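Local coordinates for protein glycoside hydrolase, family 11\:clostridium cellulosome enzyme, dockerin type i\:polysaccharide (Clostridium thermocellum, PDB 2C71) that probably removes acetyl groups from xylan as a metal-dependent family 4 carbohydrate esterase, with a magnesium ion bound in the crystal, at residues A[7-12]-A[30-35]. Residues are numbered along the deposited sequence; the frame is centred on the assembly and turned at random. Where two conformers were deposited one is given.
Sequences VALTFD and YNVKAT
T10 and T35 form a parallel bridge where the chain reaching strand 35-38 meets strand 6-12: T35 N donates to L9 O (3.1 Å, 157° at the hydrogen), and F11 N donates to T35 O (2.9 Å). T35 O also lies 3.1 Å from T10 CA in a CA-H...O contact. Before the bridge the segments diverge, their touching parts running 50° apart, and a water links the separated backbones, accepting the N-H of L9 and donating to K33 O. A second water, beside the bridge, donates to L9 O and accepts from T35 OG1. L9 O therefore has two donors. The side chains of T10 and T35 run alongside each other on one face of the sheet, T10 CG2 4.0 Å from T35 CB. With chi1 at 75°, T10 puts CG2 beside its own backbone N and against T35, and its hydroxyl turns to I152 O and R102; T35 OG1 also bonds to L185 N. A34 turns its methyl toward strand 6-12, where CB meets the F11 ring at its edge and in its plane, 3.8 Å from CE2, and approaches L9 CB more loosely. Farther back, L9 CD2 reaches V32 CG1 at 4.4 Å. L27 of helix 17-30 packs against L9, V32 and A34, while V23 of that helix touches F11. A Schellman motif at N31 ends the helix and leads into the segment that returns to the sheet. Strand 6-12, helix 17-30 and strand 35-38 thus make a beta-alpha-beta crossover, the repeating element of the distorted beta/alpha barrel of NodB-type deacetylases, and its first strand leads to D13, a magnesium ligand.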
loop_
_atom_site.group_PDB
_atom_site.type_symbol
_atom_site.label_atom_id
_atom_site.label_comp_id
_atom_site.label_asym_id
_atom_site.label_seq_id
_atom_site.Cartn_x
_atom_site.Cartn_y
_atom_site.Cartn_z
ATOM N N VAL A 7 11.403 -7.333 1.365
ATOM C CA VAL A 7 10.512 -6.271 1.895
ATOM C C VAL A 7 9.449 -5.988 0.874
ATOM O O VAL A 7 9.615 -6.222 -0.326
ATOM C CB VAL A 7 11.259 -4.955 2.237
ATOM C CG1 VAL A 7 12.043 -5.083 3.594
ATOM C CG2 VAL A 7 12.181 -4.542 1.042
ATOM N N ALA A 8 8.370 -5.393 1.372
ATOM C CA ALA A 8 7.260 -4.960 0.536
ATOM C C ALA A 8 7.076 -3.446 0.663
ATOM O O ALA A 8 6.649 -2.960 1.696
ATOM C CB ALA A 8 6.013 -5.679 0.921
ATOM N N LEU A 9 7.314 -2.767 -0.422
ATOM C CA LEU A 9 7.144 -1.363 -0.487
ATOM C C LEU A 9 5.656 -1.107 -0.844
ATOM O O LEU A 9 5.179 -1.641 -1.864
ATOM C CB LEU A 9 8.152 -0.901 -1.541
ATOM C CG LEU A 9 8.222 0.588 -1.797
ATOM C CD1 LEU A 9 8.709 1.353 -0.585
ATOM C CD2 LEU A 9 9.111 0.834 -3.034
ATOM N N THR A 10 4.915 -0.335 -0.024
ATOM C CA THR A 10 3.494 -0.131 -0.217
ATOM C C THR A 10 3.163 1.366 -0.119
ATOM O O THR A 10 3.866 2.121 0.568
ATOM C CB THR A 10 2.639 -0.942 0.775
ATOM O OG1 THR A 10 2.669 -0.351 2.058
ATOM C CG2 THR A 10 3.059 -2.418 0.849
ATOM N N PHE A 11 2.122 1.773 -0.856
ATOM C CA PHE A 11 1.799 3.189 -1.018
ATOM C C PHE A 11 0.312 3.405 -0.840
ATOM O O PHE A 11 -0.492 2.817 -1.551
ATOM C CB PHE A 11 2.183 3.662 -2.413
ATOM C CG PHE A 11 3.655 3.590 -2.682
ATOM C CD1 PHE A 11 4.494 4.621 -2.257
ATOM C CD2 PHE A 11 4.227 2.502 -3.347
ATOM C CE1 PHE A 11 5.874 4.542 -2.450
ATOM C CE2 PHE A 11 5.593 2.436 -3.538
ATOM C CZ PHE A 11 6.390 3.443 -3.082
ATOM N N ASP A 12 -0.055 4.275 0.097
ATOM C CA ASP A 12 -1.459 4.592 0.349
ATOM C C ASP A 12 -1.925 5.827 -0.424
ATOM O O ASP A 12 -1.114 6.670 -0.813
ATOM C CB ASP A 12 -1.703 4.790 1.846
ATOM C CG ASP A 12 -1.734 3.480 2.609
ATOM O OD1 ASP A 12 -1.740 2.412 1.961
ATOM O OD2 ASP A 12 -1.754 3.520 3.858
ATOM N N TYR A 30 14.058 1.664 -11.362
ATOM C CA TYR A 30 14.756 0.626 -10.580
ATOM C C TYR A 30 14.248 -0.789 -10.823
ATOM O O TYR A 30 14.749 -1.738 -10.239
ATOM C CB TYR A 30 14.678 0.964 -9.076
ATOM C CG TYR A 30 15.367 2.229 -8.753
ATOM C CD1 TYR A 30 16.731 2.284 -8.861
ATOM C CD2 TYR A 30 14.688 3.382 -8.322
ATOM C CE1 TYR A 30 17.408 3.475 -8.613
ATOM C CE2 TYR A 30 15.363 4.560 -8.057
ATOM C CZ TYR A 30 16.733 4.610 -8.204
ATOM O OH TYR A 30 17.462 5.761 -7.974
ATOM N N ASN A 31 13.250 -0.917 -11.693
ATOM C CA ASN A 31 12.649 -2.211 -11.984
ATOM C C ASN A 31 12.101 -2.885 -10.731
ATOM O O ASN A 31 12.326 -4.074 -10.504
ATOM C CB ASN A 31 13.659 -3.129 -12.676
ATOM C CG ASN A 31 13.020 -4.387 -13.228
ATOM O OD1 ASN A 31 13.659 -5.437 -13.311
ATOM N ND2 ASN A 31 11.752 -4.289 -13.609
ATOM N N VAL A 32 11.381 -2.117 -9.919
ATOM C CA VAL A 32 10.911 -2.599 -8.626
ATOM C C VAL A 32 9.393 -2.730 -8.602
ATOM O O VAL A 32 8.676 -1.855 -9.089
ATOM C CB VAL A 32 11.356 -1.669 -7.482
ATOM C CG1 VAL A 32 10.489 -1.889 -6.251
ATOM C CG2 VAL A 32 12.824 -1.893 -7.156
ATOM N N LYS A 33 8.909 -3.828 -8.032
ATOM C CA LYS A 33 7.456 -4.034 -7.847
ATOM C C LYS A 33 7.027 -3.565 -6.491
ATOM O O LYS A 33 7.761 -3.725 -5.528
ATOM C CB LYS A 33 7.109 -5.534 -8.015
ATOM C CG LYS A 33 7.427 -6.047 -9.466
ATOM C CD LYS A 33 7.091 -7.492 -9.665
ATOM C CE LYS A 33 7.552 -7.975 -11.103
ATOM N NZ LYS A 33 9.028 -7.731 -11.450
ATOM N N ALA A 34 5.801 -3.071 -6.401
ATOM C CA ALA A 34 5.244 -2.523 -5.151
ATOM C C ALA A 34 3.753 -2.814 -5.112
ATOM O O ALA A 34 3.179 -3.407 -6.022
ATOM C CB ALA A 34 5.550 -1.051 -5.025
ATOM N N THR A 35 3.120 -2.361 -4.030
ATOM C CA THR A 35 1.688 -2.519 -3.812
ATOM C C THR A 35 1.074 -1.152 -3.514
ATOM O O THR A 35 1.622 -0.409 -2.697
ATOM C CB THR A 35 1.382 -3.491 -2.670
ATOM O OG1 THR A 35 2.091 -4.727 -2.896
ATOM C CG2 THR A 35 -0.092 -3.792 -2.534
HETATM O O HOH W 1 4.680 -4.432 -2.010
HETATM O O HOH W 2 8.146 -3.915 -2.863
#